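Local structure of trans-4-hydroxy-L-proline dehydratase (Clostridioides difficile 70-100-2010, 6VXC) at residues T579-A584 with A677-R682; I575-D580 with S693-G698; I585-F590 with K621-G626. The protein catalyses the radical-dependent dehydration of trans-4-hydroxy-L-proline to (S)-1-pyrroline-5-carboxylate, a step in the anaerobic breakdown of hydroxyproline. One frame throughout, in Å; residues are numbered along the deposited sequence.

Interaction 1: residues T579-A584 with A677-R682; sequences TDSLTA and ASPNGR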
loop_
_atom_site.group_PDB
_atom_site.type_symbol
_atom_site.label_atom_id
_atom_site.label_comp_id
_atom_site.label_asym_id
_atom_site.label_seq_id
_atom_site.Cartn_x
_atom_site.Cartn_y
_atom_site.Cartn_z
ATOM N N THR A 579 -14.953 -1.016 19.390
ATOM C CA THR A 579 -16.187 -0.282 19.640
ATOM C C THR A 579 -17.251 -1.199 20.227
ATOM O O THR A 579 -17.864 -0.884 21.253
ATOM C CB THR A 579 -16.727 0.345 18.346
ATOM O OG1 THR A 579 -15.849 1.367 17.878
ATOM C CG2 THR A 579 -18.081 0.947 18.613
ATOM N N ASP A 580 -17.500 -2.333 19.565
ATOM C CA ASP A 580 -18.518 -3.244 20.070
ATOM C C ASP A 580 -18.127 -3.830 21.425
ATOM O O ASP A 580 -19.001 -4.089 22.255
ATOM C CB ASP A 580 -18.798 -4.352 19.055
ATOM C CG ASP A 580 -19.598 -3.861 17.831
ATOM O OD1 ASP A 580 -20.049 -2.703 17.809
ATOM O OD2 ASP A 580 -19.786 -4.654 16.884
ATOM N N SER A 581 -16.831 -4.032 21.676
ATOM C CA SER A 581 -16.401 -4.568 22.971
ATOM C C SER A 581 -16.665 -3.574 24.096
ATOM O O SER A 581 -17.259 -3.928 25.119
ATOM C CB SER A 581 -14.924 -4.952 22.933
ATOM O OG SER A 581 -14.723 -6.089 22.119
ATOM N N LEU A 582 -16.230 -2.323 23.924
ATOM C CA LEU A 582 -16.477 -1.319 24.957
ATOM C C LEU A 582 -17.962 -1.010 25.078
ATOM O O LEU A 582 -18.461 -0.758 26.180
ATOM C CB LEU A 582 -15.678 -0.053 24.662
ATOM C CG LEU A 582 -14.196 -0.033 25.054
ATOM C CD1 LEU A 582 -13.492 1.210 24.488
ATOM C CD2 LEU A 582 -14.026 -0.099 26.570
ATOM N N THR A 583 -18.682 -1.024 23.951
ATOM C CA THR A 583 -20.130 -0.866 24.008
ATOM C C THR A 583 -20.766 -1.995 24.807
ATOM O O THR A 583 -21.651 -1.757 25.633
ATOM C CB THR A 583 -20.730 -0.804 22.592
ATOM O OG1 THR A 583 -20.234 0.332 21.883
ATOM C CG2 THR A 583 -22.259 -0.696 22.664
ATOM N N ALA A 584 -20.310 -3.230 24.594
ATOM C CA ALA A 584 -20.862 -4.350 25.352
ATOM C C ALA A 584 -20.636 -4.177 26.853
ATOM O O ALA A 584 -21.504 -4.511 27.668
ATOM C CB ALA A 584 -20.248 -5.664 24.866
ATOM N N ALA A 677 -10.629 -14.116 23.419
ATOM C CA ALA A 677 -11.995 -13.672 23.209
ATOM C C ALA A 677 -12.135 -12.232 23.671
ATOM O O ALA A 677 -11.425 -11.775 24.567
ATOM C CB ALA A 677 -12.973 -14.570 23.962
ATOM N N SER A 678 -13.037 -11.502 23.036
ATOM C CA SER A 678 -13.274 -10.114 23.391
ATOM C C SER A 678 -14.709 -9.910 23.853
ATOM O O SER A 678 -15.589 -10.734 23.569
ATOM C CB SER A 678 -12.952 -9.160 22.224
ATOM O OG SER A 678 -13.422 -9.605 20.967
ATOM N N PRO A 679 -14.965 -8.826 24.598
ATOM C CA PRO A 679 -16.288 -8.632 25.223
ATOM C C PRO A 679 -17.453 -8.547 24.246
ATOM O O PRO A 679 -18.600 -8.700 24.673
ATOM C CB PRO A 679 -16.121 -7.302 25.981
ATOM C CG PRO A 679 -14.665 -7.235 26.271
ATOM C CD PRO A 679 -13.974 -7.861 25.094
ATOM N N ASN A 680 -17.219 -8.258 22.968
ATOM C CA ASN A 680 -18.340 -8.159 22.038
ATOM C C ASN A 680 -18.897 -9.518 21.640
ATOM O O ASN A 680 -19.937 -9.570 20.977
ATOM C CB ASN A 680 -17.931 -7.403 20.776
ATOM C CG ASN A 680 -16.879 -8.141 19.984
ATOM O OD1 ASN A 680 -15.990 -8.769 20.556
ATOM N ND2 ASN A 680 -16.974 -8.084 18.664
ATOM N N GLY A 681 -18.247 -10.610 22.038
ATOM C CA GLY A 681 -18.668 -11.940 21.657
ATOM C C GLY A 681 -17.789 -12.599 20.617
ATOM O O GLY A 681 -17.997 -13.777 20.319
ATOM N N ARG A 682 -16.811 -11.886 20.066
ATOM C CA ARG A 682 -15.838 -12.509 19.173
ATOM C C ARG A 682 -15.030 -13.543 19.944
ATOM O O ARG A 682 -14.636 -13.311 21.089
ATOM C CB ARG A 682 -14.929 -11.432 18.567
ATOM C CG ARG A 682 -13.782 -11.941 17.718
ATOM C CD ARG A 682 -12.670 -10.878 17.558
ATOM N NE ARG A 682 -11.379 -11.544 17.601
ATOM C CZ ARG A 682 -10.779 -11.931 18.722
ATOM N NH1 ARG A 682 -11.352 -11.692 19.888
ATOM N NH2 ARG A 682 -9.618 -12.562 18.667
HETATM O O HOH W 1 -19.630 -7.333 17.800
#
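S581 faces the type I turn S678-G681 from the side of helix 575-591, and its CA comes within 4.2 Å of the CA of N680. The apolar contacts come first. The pyrrolidine ring of P679 lies against S581, with P679 CD 3.7 Å from S581 CB and P679 CB near S581 O. One helical turn further on, the methyl of A584 rests on the turn backbone, A584 CB being 3.5 Å from P679 O. Separately, the CB atoms of D580 and N680 meet at 3.6 Å.

Direct polar contact is slight. N680 N gives a weak, bent bond to S581 OG at 3.4 Å, whereas the hydroxyl has a firmer partner in T577 O of its own helix. Water does more: water 1 donates to D580 OD2 and accepts from N680 ND2, joining the two side chains beyond their touching methylenes. The other carboxylate oxygen, D580 OD1, takes the backbone N-H of Y625.

Within the turn, N680 CG sits between its own backbone N and carbonyl carbon (chi1 65°), which folds the amide back over the loop. N680 OD1 there accepts from S678 OG at 2.7 Å, the donor 17° off the carbonyl plane, and more weakly from R682 N. S678 OG in turn accepts from R682 NH1 at 3.1 Å. The turn is thus held by its own bonds: S678 OG and N680 OD1 serve the loop itself, and what it offers the helix is mainly a proline ring, methylenes and one water bridge, all in a buried setting.

Interaction 2: residues I575-D580 with S693-G698; sequences IGTITD and SPEKGG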
loop_
_atom_site.group_PDB
_atom_site.type_symbol
_atom_site.label_atom_id
_atom_site.label_comp_id
_atom_site.label_asym_id
_atom_site.label_seq_id
_atom_site.Cartn_x
_atom_site.Cartn_y
_atom_site.Cartn_z
ATOM N N ILE A 575 -11.328 -0.977 14.711
ATOM C CA ILE A 575 -12.209 -0.027 15.381
ATOM C C ILE A 575 -13.594 -0.645 15.635
ATOM O O ILE A 575 -14.214 -0.384 16.661
ATOM C CB ILE A 575 -12.255 1.299 14.584
ATOM C CG1 ILE A 575 -13.058 2.383 15.315
ATOM C CG2 ILE A 575 -12.741 1.079 13.136
ATOM C CD1 ILE A 575 -12.464 2.793 16.671
ATOM N N GLY A 576 -14.097 -1.474 14.715
ATOM C CA GLY A 576 -15.386 -2.116 14.945
ATOM C C GLY A 576 -15.359 -3.076 16.124
ATOM O O GLY A 576 -16.242 -3.056 16.992
ATOM N N THR A 577 -14.355 -3.944 16.158
ATOM C CA THR A 577 -14.231 -4.899 17.252
ATOM C C THR A 577 -14.163 -4.172 18.594
ATOM O O THR A 577 -14.933 -4.470 19.512
ATOM C CB THR A 577 -12.982 -5.766 17.041
ATOM O OG1 THR A 577 -13.127 -6.538 15.848
ATOM C CG2 THR A 577 -12.742 -6.713 18.228
ATOM N N ILE A 578 -13.304 -3.153 18.700
ATOM C CA ILE A 578 -13.144 -2.545 20.017
ATOM C C ILE A 578 -14.342 -1.682 20.376
ATOM O O ILE A 578 -14.734 -1.633 21.545
ATOM C CB ILE A 578 -11.822 -1.763 20.149
ATOM C CG1 ILE A 578 -11.728 -1.232 21.597
ATOM C CG2 ILE A 578 -11.701 -0.652 19.117
ATOM C CD1 ILE A 578 -10.485 -0.581 21.925
ATOM N N THR A 579 -14.953 -1.016 19.390
ATOM C CA THR A 579 -16.187 -0.282 19.640
ATOM C C THR A 579 -17.251 -1.199 20.227
ATOM O O THR A 579 -17.864 -0.884 21.253
ATOM C CB THR A 579 -16.727 0.345 18.346
ATOM O OG1 THR A 579 -15.849 1.367 17.878
ATOM C CG2 THR A 579 -18.081 0.947 18.613
ATOM N N ASP A 580 -17.500 -2.333 19.565
ATOM C CA ASP A 580 -18.518 -3.244 20.070
ATOM C C ASP A 580 -18.127 -3.830 21.425
ATOM O O ASP A 580 -19.001 -4.089 22.255
ATOM C CB ASP A 580 -18.798 -4.352 19.055
ATOM C CG ASP A 580 -19.598 -3.861 17.831
ATOM O OD1 ASP A 580 -20.049 -2.703 17.809
ATOM O OD2 ASP A 580 -19.786 -4.654 16.884
ATOM N N SER A 693 -14.998 -1.133 8.852
ATOM C CA SER A 693 -16.208 -1.890 8.597
ATOM C C SER A 693 -16.801 -2.392 9.912
ATOM O O SER A 693 -16.112 -2.458 10.929
ATOM C CB SER A 693 -15.908 -3.093 7.697
ATOM O OG SER A 693 -15.187 -2.731 6.527
ATOM N N PRO A 694 -18.079 -2.764 9.908
ATOM C CA PRO A 694 -18.685 -3.366 11.105
ATOM C C PRO A 694 -18.077 -4.723 11.431
ATOM O O PRO A 694 -17.497 -5.399 10.582
ATOM C CB PRO A 694 -20.159 -3.518 10.725
ATOM C CG PRO A 694 -20.365 -2.589 9.541
ATOM C CD PRO A 694 -19.050 -2.554 8.824
ATOM N N GLU A 695 -18.236 -5.119 12.691
ATOM C CA GLU A 695 -17.879 -6.456 13.140
ATOM C C GLU A 695 -18.770 -7.499 12.465
ATOM O O GLU A 695 -19.846 -7.195 11.953
ATOM C CB GLU A 695 -18.019 -6.573 14.664
ATOM C CG GLU A 695 -16.703 -6.614 15.450
ATOM C CD GLU A 695 -16.032 -7.992 15.440
ATOM O OE1 GLU A 695 -16.359 -8.813 14.560
ATOM O OE2 GLU A 695 -15.180 -8.255 16.315
ATOM N N LYS A 696 -18.325 -8.751 12.521
ATOM C CA LYS A 696 -19.079 -9.854 11.931
ATOM C C LYS A 696 -20.455 -9.961 12.569
ATOM O O LYS A 696 -20.574 -10.102 13.788
ATOM C CB LYS A 696 -18.304 -11.157 12.097
ATOM C CG LYS A 696 -17.011 -11.176 11.305
ATOM C CD LYS A 696 -17.307 -11.097 9.813
ATOM C CE LYS A 696 -16.039 -11.027 8.965
ATOM N NZ LYS A 696 -15.458 -9.655 8.971
ATOM N N GLY A 697 -21.493 -9.907 11.740
ATOM C CA GLY A 697 -22.852 -9.934 12.219
ATOM C C GLY A 697 -23.313 -8.684 12.932
ATOM O O GLY A 697 -24.421 -8.673 13.471
ATOM N N GLY A 698 -22.513 -7.621 12.935
ATOM C CA GLY A 698 -22.854 -6.441 13.705
ATOM C C GLY A 698 -23.913 -5.551 13.087
ATOM O O GLY A 698 -24.766 -5.012 13.790
HETATM O O HOH W 2 -13.660 -2.098 11.850
HETATM O O HOH W 3 -20.280 -3.948 14.360
#
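The chain at S693-G698 passes the first turn of helix 575-591 in extended form before turning at K696-G697, and the CA atoms come nearest at G576 and P694, 5.2 Å apart. The lack of a side chain at G576 lets S693 O approach its CA to 4.1 Å. Water 2 bridges the two residues, accepting from G576 N and donating to S693 O, so an N-H of the helix's first turn is served through solvent.

E695 supplies most of the side-chain contact. Its chain bends at chi2 (-80°), laying CG 3.5 Å from T577 CA and carrying the carboxylate past the threonine. T577 OG1 donates to E695 OE2 at 2.7 Å, coming from above the carboxylate plane, 60° out of it; the same hydroxyl accepts from S689 N. E695 OE1 turns back to its own backbone and takes K696 N at 2.8 Å on the anti lone pair. Nearby, D580 OD2 touches E695 CB at 3.4 Å, and water 3 links that oxygen to E695 N.

Both carboxylate oxygens of E695 are therefore engaged, OE2 also by a weak bond from N680 ND2. D580 OD2 and E695 OE1 stay 5.9 Å apart; any repulsion between these like charges is probably eased by the donors around them. In this buried contact, one direct hydrogen bond and two water bridges join the helix start to the glycine-radical region of the sequence.

Interaction 3: residues I585-F590 with K621-G626; sequences IKYNVF and KTPKYG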
loop_
_atom_site.group_PDB
_atom_site.type_symbol
_atom_site.label_atom_id
_atom_site.label_comp_id
_atom_site.label_asym_id
_atom_site.label_seq_id
_atom_site.Cartn_x
_atom_site.Cartn_y
_atom_site.Cartn_z
ATOM N N ILE A 585 -19.466 -3.683 27.232
ATOM C CA ILE A 585 -19.166 -3.497 28.645
ATOM C C ILE A 585 -20.026 -2.386 29.239
ATOM O O ILE A 585 -20.644 -2.558 30.295
ATOM C CB ILE A 585 -17.664 -3.230 28.843
ATOM C CG1 ILE A 585 -16.845 -4.484 28.487
ATOM C CG2 ILE A 585 -17.409 -2.738 30.264
ATOM C CD1 ILE A 585 -15.319 -4.259 28.513
ATOM N N LYS A 586 -20.096 -1.238 28.562
ATOM C CA LYS A 586 -20.894 -0.136 29.079
ATOM C C LYS A 586 -22.355 -0.542 29.241
ATOM O O LYS A 586 -22.968 -0.296 30.286
ATOM C CB LYS A 586 -20.784 1.062 28.145
ATOM C CG LYS A 586 -21.573 2.270 28.597
ATOM C CD LYS A 586 -21.420 3.359 27.557
ATOM C CE LYS A 586 -21.920 4.673 28.050
ATOM N NZ LYS A 586 -21.643 5.712 27.016
ATOM N N TYR A 587 -22.913 -1.200 28.221
ATOM C CA TYR A 587 -24.331 -1.543 28.225
ATOM C C TYR A 587 -24.645 -2.595 29.280
ATOM O O TYR A 587 -25.577 -2.428 30.075
ATOM C CB TYR A 587 -24.742 -2.031 26.826
ATOM C CG TYR A 587 -26.225 -2.282 26.624
ATOM C CD1 TYR A 587 -27.082 -1.239 26.317
ATOM C CD2 TYR A 587 -26.756 -3.563 26.703
ATOM C CE1 TYR A 587 -28.439 -1.452 26.112
ATOM C CE2 TYR A 587 -28.133 -3.793 26.503
ATOM C CZ TYR A 587 -28.963 -2.726 26.204
ATOM O OH TYR A 587 -30.310 -2.912 26.001
ATOM N N ASN A 588 -23.861 -3.673 29.316
ATOM C CA ASN A 588 -24.185 -4.817 30.156
ATOM C C ASN A 588 -23.643 -4.700 31.578
ATOM O O ASN A 588 -24.343 -5.073 32.525
ATOM C CB ASN A 588 -23.666 -6.102 29.512
ATOM C CG ASN A 588 -24.430 -6.465 28.255
ATOM O OD1 ASN A 588 -25.573 -6.925 28.327
ATOM N ND2 ASN A 588 -23.803 -6.258 27.092
ATOM N N VAL A 589 -22.438 -4.164 31.761
ATOM C CA VAL A 589 -21.844 -4.095 33.098
ATOM C C VAL A 589 -22.294 -2.845 33.846
ATOM O O VAL A 589 -22.720 -2.924 35.000
ATOM C CB VAL A 589 -20.304 -4.161 33.019
ATOM C CG1 VAL A 589 -19.714 -4.001 34.417
ATOM C CG2 VAL A 589 -19.844 -5.456 32.381
ATOM N N PHE A 590 -22.237 -1.675 33.217
ATOM C CA PHE A 590 -22.446 -0.432 33.948
ATOM C C PHE A 590 -23.839 0.162 33.797
ATOM O O PHE A 590 -24.337 0.755 34.759
ATOM C CB PHE A 590 -21.393 0.602 33.536
ATOM C CG PHE A 590 -20.006 0.232 33.957
ATOM C CD1 PHE A 590 -19.598 0.405 35.274
ATOM C CD2 PHE A 590 -19.118 -0.324 33.054
ATOM C CE1 PHE A 590 -18.323 0.054 35.671
ATOM C CE2 PHE A 590 -17.838 -0.681 33.433
ATOM C CZ PHE A 590 -17.438 -0.498 34.751
ATOM N N LYS A 621 -28.036 -9.112 22.117
ATOM C CA LYS A 621 -28.927 -8.198 22.821
ATOM C C LYS A 621 -28.230 -6.899 23.220
ATOM O O LYS A 621 -28.624 -6.254 24.191
ATOM C CB LYS A 621 -29.584 -8.871 24.031
ATOM C CG LYS A 621 -30.688 -9.904 23.704
ATOM C CD LYS A 621 -30.208 -11.343 23.646
ATOM C CE LYS A 621 -31.391 -12.339 23.778
ATOM N NZ LYS A 621 -32.290 -12.395 22.596
ATOM N N THR A 622 -27.225 -6.481 22.442
ATOM C CA THR A 622 -26.405 -5.328 22.770
ATOM C C THR A 622 -26.235 -4.436 21.545
ATOM O O THR A 622 -26.116 -4.934 20.420
ATOM C CB THR A 622 -25.031 -5.780 23.299
ATOM O OG1 THR A 622 -25.205 -6.580 24.474
ATOM C CG2 THR A 622 -24.118 -4.573 23.623
ATOM N N PRO A 623 -26.247 -3.118 21.726
ATOM C CA PRO A 623 -26.068 -2.219 20.581
ATOM C C PRO A 623 -24.750 -2.487 19.861
ATOM O O PRO A 623 -23.771 -2.933 20.460
ATOM C CB PRO A 623 -26.088 -0.825 21.224
ATOM C CG PRO A 623 -26.807 -0.999 22.484
ATOM C CD PRO A 623 -26.450 -2.371 22.981
ATOM N N LYS A 624 -24.740 -2.217 18.551
ATOM C CA LYS A 624 -23.607 -2.525 17.684
ATOM C C LYS A 624 -23.288 -1.370 16.738
ATOM O O LYS A 624 -24.184 -0.737 16.172
ATOM C CB LYS A 624 -23.878 -3.783 16.846
ATOM C CG LYS A 624 -24.072 -5.099 17.632
ATOM C CD LYS A 624 -22.799 -5.605 18.261
ATOM C CE LYS A 624 -23.037 -6.905 19.052
ATOM N NZ LYS A 624 -21.805 -7.308 19.777
ATOM N N TYR A 625 -22.000 -1.151 16.517
ATOM C CA TYR A 625 -21.542 -0.197 15.522
ATOM C C TYR A 625 -21.990 -0.610 14.120
ATOM O O TYR A 625 -21.996 -1.790 13.775
ATOM C CB TYR A 625 -20.022 -0.119 15.607
ATOM C CG TYR A 625 -19.322 0.564 14.474
ATOM C CD1 TYR A 625 -19.439 1.937 14.290
ATOM C CD2 TYR A 625 -18.513 -0.157 13.614
ATOM C CE1 TYR A 625 -18.779 2.573 13.279
ATOM C CE2 TYR A 625 -17.810 0.478 12.590
ATOM C CZ TYR A 625 -17.965 1.843 12.423
ATOM O OH TYR A 625 -17.317 2.498 11.403
ATOM N N GLY A 626 -22.349 0.376 13.303
ATOM C CA GLY A 626 -22.795 0.114 11.945
ATOM C C GLY A 626 -24.299 0.024 11.766
ATOM O O GLY A 626 -24.766 -0.416 10.711
HETATM O O HOH W 4 -30.859 -5.750 25.808
HETATM O O HOH W 5 -27.661 -7.349 26.795
#
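Y587 CG stands anti to the backbone N (chi1 -173°), which sends the ring out from the helix to P623, while N588, its CG anti to the carbonyl carbon and beside the backbone N, swings its amide to T622. P623 CD sits over the centre of the Y587 ring, 3.6 Å from the centroid and 13° off the normal, a CH-pi contact with the two side chains crossing at about a right angle. K621 O approaches Y587 CE2 obliquely at 3.4 Å.

N588 makes the direct polar contact. Its ND2 donates to T622 OG1 at 3.0 Å, nearly straight at 170° and in the amide plane, and also to A584 O one turn back in the helix. T622 OG1 is bonded in addition to L617 O of helix 612-620. Two waters gather at K621 O, each donating to it: water 4 is also bonded to Y587 OH, and water 5 donates to N588 OD1 at 2.6 Å.

The contact joins the segment following helix 612-620 to helix 575-591, which has a wider pi-type turn at 586-590. It is a helix-to-loop junction in the pyruvate formate lyase-like region, away from the annotated catalytic residues, combining a proline-tyrosine CH-pi contact with an asparagine-threonine bond.

In the fold
All three contacts use helix 575-591: interaction 2 its first turns, interaction 1 its middle and interaction 3 its far end. Interactions 1 and 2 have centres about 8 Å apart, as do 1 and 3; those of 2 and 3 lie about 12 Å apart. D580 is the meeting point, reaching Y625 of 621-626 through OD1, 2.8 Å from Y625 N. K624, beside it, packs its CD 3.4 Å from D580 OD2. The weak N680-E695 bond links interactions 1 and 2, joining two parts of the loop between helices 667-673 and 703-711. Interaction 2 lies nearest the active site: the side chain of S693 is about 12 Å from that of C454, the probable thiyl radical residue.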